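Local coordinates for protein putative aminotransferase (PDB 4ZWV) that probably transfers an amino group to a sugar intermediate, with pyridoxal 5'-phosphate as cofactor, in the biosynthesis of the aminopentose of the indolocarbazole AT2433, at residues 275-280 and 366-371; 297-302 and 344-349; 182-187 and 199-204. All blocks are in the same frame, centred on the assembly; numbering follows the deposited sequence. Where two conformers were deposited one is given.

Contact 1 of 3, residues 275-280 and 366-371; sequences TGVPGL and ATIRSG
Val277, the first residue of a type II beta turn that ends at Leu280, packs against Ile368 and Arg369 near the C-terminal end of helix 358-369. The contact joins that C-terminal helix to the connection between helix 243-273 and strand 280-282 in the small C-terminal part of this DegT/DnrJ/EryC1-family aminotransferase. The two methyls of Val277 divide the work. CG1, anti to the backbone N (chi1 178°), faces Ile368 CG2 at 4.1 Å, and the two side chains cross at about a right angle. CG2 is thereby directed to Arg369, where it lies over one face of the guanidinium, 3.6 Å from NH1, and also reaches the aliphatic CG of the same side chain. Leu280, on the far side of the turn, meets Ile368 roughly perpendicularly as well: Leu280 CD1 comes within 3.6 Å of Ile368 CG2, so this one methyl of Ile368 serves both apolar partners. Phe306 and Met310 of helix 303-312 add further cover to Ile368.

The polar half of the contact belongs to Arg369. Its chain bends at chi3 (77°), which brings the guanidinium back across Val277 with Thr275 O near its plane at the edge. NH1 donates to Thr275 O, and it also bonds Glu273 O at the end of helix 243-273, so a single nitrogen ties together two carbonyls of the chain leaving that helix. Val277 is buried, whereas Arg369 is exposed, and the valine methyl forms an apolar floor beneath the charged group. The bond from Arg369 NH1 to Thr275 O measures 2.9 Å with an angle of 151° at the hydrogen, and a water bridges the same carbonyl to Arg369 NH2, accepting from the nitrogen at 2.8 Å.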
ATOM      1  N   THR A 275       4.935   4.194 -42.171  1.00 23.13           N
ATOM      2  CA  THR A 275       3.791   4.380 -43.071  1.00 22.79           C
ATOM      3  C   THR A 275       3.828   3.427 -44.266  1.00 21.79           C
ATOM      4  O   THR A 275       4.895   3.022 -44.710  1.00 24.40           O
ATOM      5  CB  THR A 275       3.729   5.820 -43.627  1.00 22.90           C
ATOM      6  OG1 THR A 275       4.825   6.049 -44.526  1.00 30.40           O
ATOM      7  CG2 THR A 275       3.724   6.842 -42.488  1.00 24.28           C
ATOM      8  N   GLY A 276       2.660   3.058 -44.782  1.00 23.90           N
ATOM      9  CA  GLY A 276       2.641   2.273 -46.003  1.00 21.80           C
ATOM     10  C   GLY A 276       3.101   0.837 -45.838  1.00 21.71           C
ATOM     11  O   GLY A 276       3.533   0.216 -46.804  1.00 23.66           O
ATOM     12  N   VAL A 277       3.082   0.335 -44.609  1.00 22.07           N
ATOM     13  CA  VAL A 277       3.479  -1.043 -44.354  1.00 23.98           C
ATOM     14  C   VAL A 277       2.279  -1.979 -44.487  1.00 21.03           C
ATOM     15  O   VAL A 277       1.282  -1.806 -43.799  1.00 20.35           O
ATOM     16  CB  VAL A 277       4.099  -1.194 -42.961  1.00 24.03           C
ATOM     17  CG1 VAL A 277       4.462  -2.658 -42.697  1.00 22.96           C
ATOM     18  CG2 VAL A 277       5.333  -0.314 -42.847  1.00 22.56           C
ATOM     19  N   PRO A 278       2.360  -2.950 -45.403  1.00 21.86           N
ATOM     20  CA  PRO A 278       1.231  -3.874 -45.552  1.00 23.43           C
ATOM     21  C   PRO A 278       0.928  -4.593 -44.248  1.00 21.17           C
ATOM     22  O   PRO A 278       1.842  -5.125 -43.609  1.00 23.89           O
ATOM     23  CB  PRO A 278       1.723  -4.867 -46.610  1.00 23.02           C
ATOM     24  CG  PRO A 278       2.805  -4.147 -47.333  1.00 23.59           C
ATOM     25  CD  PRO A 278       3.458  -3.256 -46.334  1.00 22.81           C
ATOM     26  N   GLY A 279      -0.339  -4.593 -43.848  1.00 20.71           N
ATOM     27  CA  GLY A 279      -0.736  -5.291 -42.643  1.00 20.88           C
ATOM     28  C   GLY A 279      -0.472  -4.543 -41.344  1.00 22.03           C
ATOM     29  O   GLY A 279      -0.674  -5.104 -40.274  1.00 19.24           O
ATOM     30  N   LEU A 280      -0.022  -3.292 -41.425  1.00 18.89           N
ATOM     31  CA  LEU A 280       0.208  -2.488 -40.227  1.00 18.02           C
ATOM     32  C   LEU A 280      -0.535  -1.157 -40.301  1.00 18.48           C
ATOM     33  O   LEU A 280      -0.419  -0.411 -41.279  1.00 22.18           O
ATOM     34  CB  LEU A 280       1.712  -2.251 -40.014  1.00 19.40           C
ATOM     35  CG  LEU A 280       2.078  -1.569 -38.686  1.00 24.00           C
ATOM     36  CD1 LEU A 280       3.381  -2.126 -38.132  1.00 25.66           C
ATOM     37  CD2 LEU A 280       2.183  -0.059 -38.843  1.00 28.75           C
ATOM     38  N   ALA A 366      13.285  -1.578 -39.638  1.00 22.40           N
ATOM     39  CA  ALA A 366      13.737  -2.446 -40.722  1.00 24.23           C
ATOM     40  C   ALA A 366      13.111  -3.834 -40.617  1.00 24.25           C
ATOM     41  O   ALA A 366      12.746  -4.445 -41.628  1.00 26.93           O
ATOM     42  CB  ALA A 366      15.254  -2.550 -40.720  1.00 26.11           C
ATOM     43  N   THR A 367      12.985  -4.324 -39.388  1.00 23.17           N
ATOM     44  CA  THR A 367      12.396  -5.633 -39.153  1.00 21.53           C
ATOM     45  C   THR A 367      10.925  -5.641 -39.567  1.00 22.66           C
ATOM     46  O   THR A 367      10.493  -6.516 -40.314  1.00 27.33           O
ATOM     47  CB  THR A 367      12.539  -6.054 -37.676  1.00 22.49           C
ATOM     48  OG1 THR A 367      13.931  -6.186 -37.359  1.00 27.32           O
ATOM     49  CG2 THR A 367      11.848  -7.385 -37.428  1.00 24.43           C
ATOM     50  N   ILE A 368      10.168  -4.657 -39.096  1.00 21.89           N
ATOM     51  CA  ILE A 368       8.758  -4.550 -39.454  1.00 21.92           C
ATOM     52  C   ILE A 368       8.561  -4.387 -40.963  1.00 23.29           C
ATOM     53  O   ILE A 368       7.718  -5.060 -41.565  1.00 22.65           O
ATOM     54  CB  ILE A 368       8.089  -3.374 -38.713  1.00 19.16           C
ATOM     55  CG1 ILE A 368       8.026  -3.661 -37.210  1.00 20.57           C
ATOM     56  CG2 ILE A 368       6.681  -3.122 -39.239  1.00 18.99           C
ATOM     57  CD1 ILE A 368       7.538  -2.490 -36.388  1.00 20.37           C
ATOM     58  N   ARG A 369       9.362  -3.531 -41.592  1.00 21.38           N
ATOM     59  CA  ARG A 369       9.166  -3.257 -43.014  1.00 24.43           C
ATOM     60  C   ARG A 369       9.568  -4.429 -43.915  1.00 26.87           C
ATOM     61  O   ARG A 369       9.218  -4.449 -45.093  1.00 30.46           O
ATOM     62  CB  ARG A 369       9.929  -1.989 -43.430  1.00 23.27           C
ATOM     63  CG  ARG A 369       9.338  -0.714 -42.831  1.00 23.83           C
ATOM     64  CD  ARG A 369       9.870   0.554 -43.493  1.00 32.16           C
ATOM     65  NE  ARG A 369       9.244   0.771 -44.796  1.00 29.82           N
ATOM     66  CZ  ARG A 369       8.180   1.544 -45.006  1.00 25.98           C
ATOM     67  NH1 ARG A 369       7.621   2.207 -44.003  1.00 28.82           N
ATOM     68  NH2 ARG A 369       7.684   1.672 -46.233  1.00 30.57           N
ATOM     69  N   SER A 370      10.283  -5.404 -43.363  1.00 27.51           N
ATOM     70  CA  SER A 370      10.678  -6.577 -44.133  1.00 31.09           C
ATOM     71  C   SER A 370       9.562  -7.623 -44.191  1.00 32.69           C
ATOM     72  O   SER A 370       9.690  -8.624 -44.900  1.00 32.74           O
ATOM     73  CB  SER A 370      11.952  -7.205 -43.555  1.00 29.37           C
ATOM     74  OG  SER A 370      11.711  -7.829 -42.307  1.00 31.28           O
ATOM     75  N   GLY A 371       8.478  -7.390 -43.449  1.00 26.78           N
ATOM     76  CA  GLY A 371       7.303  -8.244 -43.520  1.00 25.43           C
ATOM     77  C   GLY A 371       7.315  -9.427 -42.566  1.00 31.05           C
ATOM     78  O   GLY A 371       8.329  -9.720 -41.936  1.00 29.53           O
TER
HETATM   79  O   HOH W   1       6.546   3.941 -47.382  1.00 32.15           O

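Contact 2 of 3, residues 297-302 and 344-349; sequences DVKVDD and YDRMVS
Arg346 crosses Lys299 obliquely where strands 297-300 and 347-349 run antiparallel. Its CB and CG each come within 3.5 Å of Val300 O. The bend at chi3 (62°) then turns the chain across Lys299, so that CZ and NH2 lie near Lys299 CB, which sits 3.7 Å above one face of the guanidinium and off toward its rim. NH1 is near Lys299 CD and shares a water with Lys299 NZ, which is also hydrogen-bonded to Pro105 O; NH2 forms a salt bridge with Glu281 and reaches Asp301 OD1 through another water. The glutamate and the waters probably ease the closeness of the two like charges.

The backbone pairs Val298 with Val348 through two hydrogen bonds, and Val300 N donates to Arg346 O at 2.8 Å. The side chains of Val298 and Val348 lie side by side, pointing the same way. On the face shared with Lys299 and Met347, a selenomethionine, Ser349 OG donates a 2.7 Å bond to Asp297 OD1 from its syn side, 23° out of the carboxylate plane. With an alanine at Asp297, the buried hydroxyl of Ser349 is likely to lose this acceptor and be free to turn.

Strand 296-300 is the middle of a three-stranded antiparallel sheet, between 280-282 and 347-350. Phe306 of helix 303-312 packs on the face carrying Val300 and Val348, while helix 338-344 touches the other through Val343 on Lys299 and Leu340 on Met347.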
ATOM      1  N   ASP A 297       1.977   2.074 -29.787  1.00 15.62           N
ATOM      2  CA  ASP A 297       1.004   1.090 -30.258  1.00 14.75           C
ATOM      3  C   ASP A 297       0.812   1.108 -31.770  1.00 15.72           C
ATOM      4  O   ASP A 297       0.780   2.173 -32.398  1.00 17.06           O
ATOM      5  CB  ASP A 297      -0.356   1.314 -29.599  1.00 15.69           C
ATOM      6  CG  ASP A 297      -0.407   0.802 -28.172  1.00 23.76           C
ATOM      7  OD1 ASP A 297       0.586   0.196 -27.725  1.00 22.37           O
ATOM      8  OD2 ASP A 297      -1.452   0.992 -27.513  1.00 22.17           O
ATOM      9  N   VAL A 298       0.666  -0.083 -32.347  1.00 14.28           N
ATOM     10  CA  VAL A 298       0.205  -0.239 -33.725  1.00 14.53           C
ATOM     11  C   VAL A 298      -0.826  -1.362 -33.772  1.00 14.76           C
ATOM     12  O   VAL A 298      -1.041  -2.056 -32.780  1.00 13.79           O
ATOM     13  CB  VAL A 298       1.362  -0.547 -34.703  1.00 16.93           C
ATOM     14  CG1 VAL A 298       2.367   0.606 -34.732  1.00 16.33           C
ATOM     15  CG2 VAL A 298       2.056  -1.843 -34.337  1.00 16.28           C
ATOM     16  N   LYS A 299      -1.479  -1.525 -34.912  1.00 16.08           N
ATOM     17  CA  LYS A 299      -2.412  -2.629 -35.100  1.00 15.94           C
ATOM     18  C   LYS A 299      -1.972  -3.432 -36.313  1.00 15.70           C
ATOM     19  O   LYS A 299      -1.725  -2.859 -37.368  1.00 18.91           O
ATOM     20  CB  LYS A 299      -3.841  -2.101 -35.264  1.00 16.49           C
ATOM     21  CG  LYS A 299      -4.381  -1.415 -34.003  1.00 15.55           C
ATOM     22  CD  LYS A 299      -5.741  -0.741 -34.233  1.00 16.46           C
ATOM     23  CE  LYS A 299      -5.617   0.481 -35.123  1.00 19.76           C
ATOM     24  NZ  LYS A 299      -6.915   1.209 -35.293  1.00 23.40           N
ATOM     25  N   VAL A 300      -1.857  -4.753 -36.171  1.00 17.20           N
ATOM     26  CA  VAL A 300      -1.356  -5.575 -37.276  1.00 16.82           C
ATOM     27  C   VAL A 300      -2.251  -6.753 -37.651  1.00 18.61           C
ATOM     28  O   VAL A 300      -2.953  -7.318 -36.803  1.00 20.12           O
ATOM     29  CB  VAL A 300       0.061  -6.144 -36.968  1.00 19.61           C
ATOM     30  CG1 VAL A 300       1.074  -5.022 -36.814  1.00 18.63           C
ATOM     31  CG2 VAL A 300       0.043  -7.021 -35.721  1.00 19.78           C
ATOM     32  N   ASP A 301      -2.219  -7.101 -38.936  1.00 19.12           N
ATOM     33  CA  ASP A 301      -2.783  -8.345 -39.447  1.00 18.76           C
ATOM     34  C   ASP A 301      -1.820  -9.492 -39.165  1.00 23.14           C
ATOM     35  O   ASP A 301      -0.606  -9.277 -39.104  1.00 21.96           O
ATOM     36  CB  ASP A 301      -3.044  -8.254 -40.946  1.00 23.79           C
ATOM     37  CG  ASP A 301      -3.997  -7.137 -41.310  1.00 28.36           C
ATOM     38  OD1 ASP A 301      -4.811  -6.739 -40.456  1.00 33.91           O
ATOM     39  OD2 ASP A 301      -3.928  -6.663 -42.464  1.00 39.88           O
ATOM     40  N   ASP A 302      -2.359 -10.704 -39.021  0.61 21.68           N
ATOM     41  CA  ASP A 302      -1.564 -11.903 -38.723  0.61 23.03           C
ATOM     42  C   ASP A 302      -0.597 -11.648 -37.573  0.61 21.16           C
ATOM     43  O   ASP A 302       0.614 -11.836 -37.703  0.61 21.50           O
ATOM     44  CB  ASP A 302      -0.790 -12.383 -39.953  0.61 24.26           C
ATOM     45  CG  ASP A 302      -0.316 -13.831 -39.821  0.61 26.70           C
ATOM     46  OD1 ASP A 302      -0.559 -14.455 -38.762  0.61 26.18           O
ATOM     47  OD2 ASP A 302       0.316 -14.339 -40.772  0.61 26.21           O
ATOM     48  N   TYR A 344      -8.589  -5.814 -30.475  1.00 14.62           N
ATOM     49  CA  TYR A 344      -7.834  -6.498 -29.427  1.00 15.31           C
ATOM     50  C   TYR A 344      -6.926  -7.617 -29.953  1.00 14.71           C
ATOM     51  O   TYR A 344      -5.888  -7.907 -29.346  1.00 17.92           O
ATOM     52  CB  TYR A 344      -8.781  -7.057 -28.366  1.00 15.37           C
ATOM     53  CG  TYR A 344      -8.053  -7.628 -27.171  1.00 14.07           C
ATOM     54  CD1 TYR A 344      -7.320  -6.802 -26.320  1.00 14.53           C
ATOM     55  CD2 TYR A 344      -8.090  -8.989 -26.895  1.00 16.15           C
ATOM     56  CE1 TYR A 344      -6.653  -7.315 -25.220  1.00 15.15           C
ATOM     57  CE2 TYR A 344      -7.422  -9.512 -25.795  1.00 15.26           C
ATOM     58  CZ  TYR A 344      -6.703  -8.671 -24.971  1.00 14.48           C
ATOM     59  OH  TYR A 344      -6.053  -9.195 -23.882  1.00 16.59           O
ATOM     60  N   ASP A 345      -7.298  -8.226 -31.077  1.00 15.77           N
ATOM     61  CA  ASP A 345      -6.485  -9.288 -31.661  1.00 16.95           C
ATOM     62  C   ASP A 345      -5.460  -8.725 -32.633  1.00 17.65           C
ATOM     63  O   ASP A 345      -4.688  -9.473 -33.225  1.00 18.99           O
ATOM     64  CB  ASP A 345      -7.355 -10.310 -32.391  1.00 19.49           C
ATOM     65  CG  ASP A 345      -8.207 -11.127 -31.449  1.00 31.30           C
ATOM     66  OD1 ASP A 345      -7.701 -11.512 -30.375  1.00 35.54           O
ATOM     67  OD2 ASP A 345      -9.384 -11.376 -31.784  1.00 33.63           O
ATOM     68  N   ARG A 346      -5.451  -7.405 -32.781  1.00 16.61           N
ATOM     69  CA  ARG A 346      -4.535  -6.741 -33.704  1.00 16.04           C
ATOM     70  C   ARG A 346      -3.495  -5.881 -33.003  1.00 18.14           C
ATOM     71  O   ARG A 346      -2.405  -5.662 -33.530  1.00 17.29           O
ATOM     72  CB  ARG A 346      -5.318  -5.877 -34.690  1.00 17.23           C
ATOM     73  CG  ARG A 346      -6.187  -6.679 -35.644  1.00 17.95           C
ATOM     74  CD  ARG A 346      -7.249  -5.792 -36.272  1.00 27.13           C
ATOM     75  NE  ARG A 346      -6.643  -4.726 -37.057  1.00 25.97           N
ATOM     76  CZ  ARG A 346      -7.105  -3.483 -37.111  1.00 30.05           C
ATOM     77  NH1 ARG A 346      -8.178  -3.133 -36.408  1.00 28.47           N
ATOM     78  NH2 ARG A 346      -6.484  -2.585 -37.860  1.00 32.15           N
HETATM   79  N   MSE A 347      -3.822  -5.389 -31.818  1.00 15.41           N
HETATM   80  CA  MSE A 347      -2.951  -4.410 -31.186  1.00 17.33           C
HETATM   81  C   MSE A 347      -1.642  -5.022 -30.708  1.00 16.82           C
HETATM   82  O   MSE A 347      -1.592  -6.162 -30.221  1.00 16.22           O
HETATM   83  CB  MSE A 347      -3.668  -3.721 -30.019  1.00 18.48           C
HETATM   84  CG  MSE A 347      -4.078  -4.657 -28.932  1.00 16.24           C
HETATM   85 SE   MSE A 347      -4.957  -3.678 -27.490  1.00 36.10          SE
HETATM   86  CE  MSE A 347      -6.502  -3.008 -28.408  1.00 23.92           C
ATOM     87  N   VAL A 348      -0.573  -4.250 -30.842  0.74 13.33           N
ATOM     88  CA  VAL A 348       0.735  -4.636 -30.309  0.74 15.25           C
ATOM     89  C   VAL A 348       1.532  -3.383 -29.926  0.74 14.07           C
ATOM     90  O   VAL A 348       1.540  -2.393 -30.660  0.74 14.60           O
ATOM     91  CB  VAL A 348       1.529  -5.506 -31.314  0.74 18.35           C
ATOM     92  CG1 VAL A 348       1.545  -4.877 -32.688  0.74 19.47           C
ATOM     93  CG2 VAL A 348       2.950  -5.782 -30.799  0.74 14.28           C
ATOM     94  N   SER A 349       2.155  -3.422 -28.748  1.00 14.80           N
ATOM     95  CA  SER A 349       2.942  -2.307 -28.225  1.00 13.06           C
ATOM     96  C   SER A 349       4.412  -2.518 -28.570  1.00 14.87           C
ATOM     97  O   SER A 349       4.952  -3.614 -28.379  1.00 16.17           O
ATOM     98  CB  SER A 349       2.783  -2.181 -26.703  1.00 14.56           C
ATOM     99  OG  SER A 349       1.429  -1.953 -26.322  1.00 16.84           O
TER
HETATM  100  O   HOH W   2      -8.968  -0.425 -36.454  1.00 29.48           O
HETATM  101  O   HOH W   3      -4.049  -9.879 -36.127  1.00 25.47           O
HETATM  102  O   HOH W   4      -4.571  -4.286 -38.921  1.00 39.82           O

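Contact 3 of 3, residues 182-187 and 199-204; sequences CVFSFQ and LLTLPG
Two adjacent antiparallel strands beside the pyridoxal phosphate site, 182-185 and 199-201, make this contact, and the last residue of the first, Ser185, binds the cofactor. Cys182 and Thr201 form one hydrogen-bonded pair, and Phe184 and Leu199 the next. Both Thr201 N to Cys182 O and Phe184 N to Leu199 O measure 2.8 Å with the donor in the carbonyl plane, whereas Leu199 N approaches Phe184 O from above its plane.

On the face bearing Phe184 and Thr201, the ring receives Thr201 CG2 at its edge, 3.9 Å from CE1. This methyl is anti to the carbonyl carbon, which leaves OG1 between N and C (chi1 73°), 3.2 Å from Cys182 CB. Past the end of the strand, Phe186 turns its ring obliquely onto Leu199, with CE2 and CZ both 3.8 Å from Leu199 CB. On the opposite face Leu200 CD1 packs against Val183 CG2 at 3.8 Å and also lies close to Cys182 O.

Ser185 OG accepts from Gln187 N at 3.1 Å, an ST turn, and is hydrogen-bonded to the phosphate of the pyridoxal-modified lysine at position 190. The bond from Gln187 N is consistent with the hydroxyl being oriented toward the phosphate.

In the mixed seven-stranded sheet, strand 198-201 stands between 51-54 and 181-185, and 157-161 follows beyond 181-185. Leu42 and Leu46 of helix 33-46 pack on the face with Phe184 and Leu199, while Ala211 of helix 205-214 meets Leu200 on the other.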
ATOM      1  N   CYS A 182      -6.355  13.632 -10.342  1.00  9.10           N
ATOM      2  CA  CYS A 182      -5.437  12.889 -11.204  1.00  9.17           C
ATOM      3  C   CYS A 182      -4.532  12.034 -10.363  1.00  9.38           C
ATOM      4  O   CYS A 182      -4.131  12.449  -9.277  1.00  8.60           O
ATOM      5  CB  CYS A 182      -4.565  13.819 -12.027  1.00  7.06           C
ATOM      6  SG  CYS A 182      -5.486  14.756 -13.225  1.00 10.90           S
ATOM      7  N   VAL A 183      -4.205  10.850 -10.863  1.00  7.88           N
ATOM      8  CA  VAL A 183      -3.239   9.992 -10.171  1.00  7.12           C
ATOM      9  C   VAL A 183      -2.084   9.642 -11.090  1.00  9.73           C
ATOM     10  O   VAL A 183      -2.274   9.037 -12.147  1.00 11.03           O
ATOM     11  CB  VAL A 183      -3.863   8.678  -9.641  1.00  8.30           C
ATOM     12  CG1 VAL A 183      -2.788   7.861  -8.885  1.00  9.17           C
ATOM     13  CG2 VAL A 183      -5.062   8.974  -8.733  1.00 10.12           C
ATOM     14  N   PHE A 184      -0.888  10.059 -10.689  1.00  8.18           N
ATOM     15  CA  PHE A 184       0.334   9.688 -11.389  1.00  8.38           C
ATOM     16  C   PHE A 184       1.001   8.507 -10.696  1.00  7.68           C
ATOM     17  O   PHE A 184       0.820   8.316  -9.501  1.00  8.85           O
ATOM     18  CB  PHE A 184       1.293  10.875 -11.435  1.00  8.22           C
ATOM     19  CG  PHE A 184       0.770  12.038 -12.228  1.00  8.84           C
ATOM     20  CD1 PHE A 184       0.018  13.031 -11.613  1.00 10.91           C
ATOM     21  CD2 PHE A 184       1.023  12.126 -13.587  1.00  9.76           C
ATOM     22  CE1 PHE A 184      -0.468  14.115 -12.345  1.00 10.53           C
ATOM     23  CE2 PHE A 184       0.540  13.207 -14.331  1.00 10.99           C
ATOM     24  CZ  PHE A 184      -0.201  14.203 -13.710  1.00 10.55           C
ATOM     25  N   SER A 185       1.745   7.713 -11.461  1.00  8.26           N
ATOM     26  CA  SER A 185       2.497   6.583 -10.917  1.00  7.38           C
ATOM     27  C   SER A 185       3.991   6.796 -11.063  1.00  8.87           C
ATOM     28  O   SER A 185       4.459   7.201 -12.140  1.00  9.71           O
ATOM     29  CB  SER A 185       2.128   5.281 -11.623  1.00  9.24           C
ATOM     30  OG  SER A 185       3.051   4.251 -11.248  1.00  9.47           O
ATOM     31  N   PHE A 186       4.723   6.483  -9.989  1.00  7.98           N
ATOM     32  CA  PHE A 186       6.183   6.507 -10.019  1.00  9.72           C
ATOM     33  C   PHE A 186       6.740   5.105  -9.775  1.00  8.32           C
ATOM     34  O   PHE A 186       7.831   4.925  -9.221  1.00  8.77           O
ATOM     35  CB  PHE A 186       6.724   7.505  -8.988  1.00  9.05           C
ATOM     36  CG  PHE A 186       6.105   8.875  -9.089  1.00  7.55           C
ATOM     37  CD1 PHE A 186       5.933   9.495 -10.326  1.00  9.26           C
ATOM     38  CD2 PHE A 186       5.684   9.534  -7.947  1.00  9.16           C
ATOM     39  CE1 PHE A 186       5.356  10.762 -10.407  1.00 11.05           C
ATOM     40  CE2 PHE A 186       5.106  10.786  -8.024  1.00  9.97           C
ATOM     41  CZ  PHE A 186       4.941  11.404  -9.264  1.00 10.98           C
ATOM     42  N   GLN A 187       5.987   4.105 -10.217  1.00  8.86           N
ATOM     43  CA  GLN A 187       6.465   2.721 -10.201  1.00  9.71           C
ATOM     44  C   GLN A 187       7.739   2.591 -11.048  1.00  9.48           C
ATOM     45  O   GLN A 187       7.986   3.413 -11.938  1.00 10.10           O
ATOM     46  CB  GLN A 187       5.364   1.795 -10.719  1.00 10.06           C
ATOM     47  CG  GLN A 187       5.604   0.317 -10.460  1.00 11.20           C
ATOM     48  CD  GLN A 187       6.359  -0.373 -11.576  1.00 15.35           C
ATOM     49  OE1 GLN A 187       6.407   0.116 -12.707  1.00 18.59           O
ATOM     50  NE2 GLN A 187       6.960  -1.511 -11.259  1.00 21.87           N
ATOM     51  N   LEU A 199       1.311  10.100  -7.120  1.00  8.92           N
ATOM     52  CA  LEU A 199       0.912  11.457  -6.779  1.00  9.05           C
ATOM     53  C   LEU A 199      -0.558  11.615  -7.079  1.00 10.21           C
ATOM     54  O   LEU A 199      -0.995  11.358  -8.203  1.00 12.03           O
ATOM     55  CB  LEU A 199       1.727  12.486  -7.577  1.00  9.28           C
ATOM     56  CG  LEU A 199       1.566  13.926  -7.100  1.00  9.76           C
ATOM     57  CD1 LEU A 199       2.328  14.144  -5.790  1.00 10.72           C
ATOM     58  CD2 LEU A 199       2.062  14.890  -8.192  1.00 11.44           C
ATOM     59  N   LEU A 200      -1.320  12.028  -6.076  1.00  7.94           N
ATOM     60  CA  LEU A 200      -2.717  12.400  -6.266  1.00  8.07           C
ATOM     61  C   LEU A 200      -2.803  13.910  -6.329  1.00 10.56           C
ATOM     62  O   LEU A 200      -2.346  14.595  -5.407  1.00 10.32           O
ATOM     63  CB  LEU A 200      -3.570  11.860  -5.120  1.00  7.30           C
ATOM     64  CG  LEU A 200      -5.015  12.348  -5.069  1.00  8.28           C
ATOM     65  CD1 LEU A 200      -5.785  11.878  -6.314  1.00 10.85           C
ATOM     66  CD2 LEU A 200      -5.659  11.803  -3.805  1.00 11.55           C
ATOM     67  N   THR A 201      -3.342  14.444  -7.418  1.00  9.19           N
ATOM     68  CA  THR A 201      -3.532  15.891  -7.497  1.00  8.68           C
ATOM     69  C   THR A 201      -5.012  16.189  -7.360  1.00 10.21           C
ATOM     70  O   THR A 201      -5.851  15.409  -7.818  1.00 10.30           O
ATOM     71  CB  THR A 201      -2.977  16.501  -8.803  1.00 12.87           C
ATOM     72  OG1 THR A 201      -3.817  16.152  -9.912  1.00 15.11           O
ATOM     73  CG2 THR A 201      -1.553  16.031  -9.070  1.00 15.55           C
ATOM     74  N   LEU A 202      -5.319  17.310  -6.708  1.00 10.05           N
ATOM     75  CA  LEU A 202      -6.697  17.692  -6.415  1.00  9.83           C
ATOM     76  C   LEU A 202      -7.046  19.011  -7.071  1.00 10.80           C
ATOM     77  O   LEU A 202      -6.203  19.900  -7.183  1.00 12.44           O
ATOM     78  CB  LEU A 202      -6.937  17.811  -4.903  1.00 11.14           C
ATOM     79  CG  LEU A 202      -6.763  16.578  -4.013  1.00  9.46           C
ATOM     80  CD1 LEU A 202      -7.458  15.361  -4.597  1.00 10.85           C
ATOM     81  CD2 LEU A 202      -5.279  16.287  -3.747  1.00 12.03           C
ATOM     82  N   PRO A 203      -8.313  19.154  -7.480  1.00 12.22           N
ATOM     83  CA  PRO A 203      -8.775  20.395  -8.111  1.00 12.28           C
ATOM     84  C   PRO A 203      -9.243  21.467  -7.123  1.00 15.73           C
ATOM     85  O   PRO A 203      -9.531  22.595  -7.536  1.00 18.46           O
ATOM     86  CB  PRO A 203      -9.940  19.915  -8.978  1.00 14.02           C
ATOM     87  CG  PRO A 203     -10.477  18.735  -8.248  1.00 15.96           C
ATOM     88  CD  PRO A 203      -9.276  18.050  -7.644  1.00 12.82           C
ATOM     89  N   GLY A 204      -9.330  21.130  -5.843  1.00 12.79           N
ATOM     90  CA  GLY A 204      -9.783  22.086  -4.849  1.00 14.10           C
ATOM     91  C   GLY A 204      -9.200  21.841  -3.468  1.00 13.08           C
ATOM     92  O   GLY A 204      -8.705  20.745  -3.166  1.00 12.99           O
TER

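How the contacts relate
Along the chain contact 3 comes first, and contacts 1 and 2 follow, with contact 2 nested inside the loop closed by contact 1. Contacts 1 and 2 are neighbours, their centres 13 Å apart, and touch directly: Gly279 O is probably hydrogen-bonded to Asp301 N at 2.9 Å, and Leu280 packs on Val298 and Val300. Strand 280-282 thus carries contact 1 into the three-stranded sheet of contact 2, and strand 347-350 leads on to helix 358-369. Contact 3 lies in the separate seven-stranded sheet, its centre 38 Å from contact 1 and 30 Å from contact 2. It contributes Ser185 to the cofactor site, while the other two join helix 358-369 and strand 347-350 to strands 280-282 and 296-300.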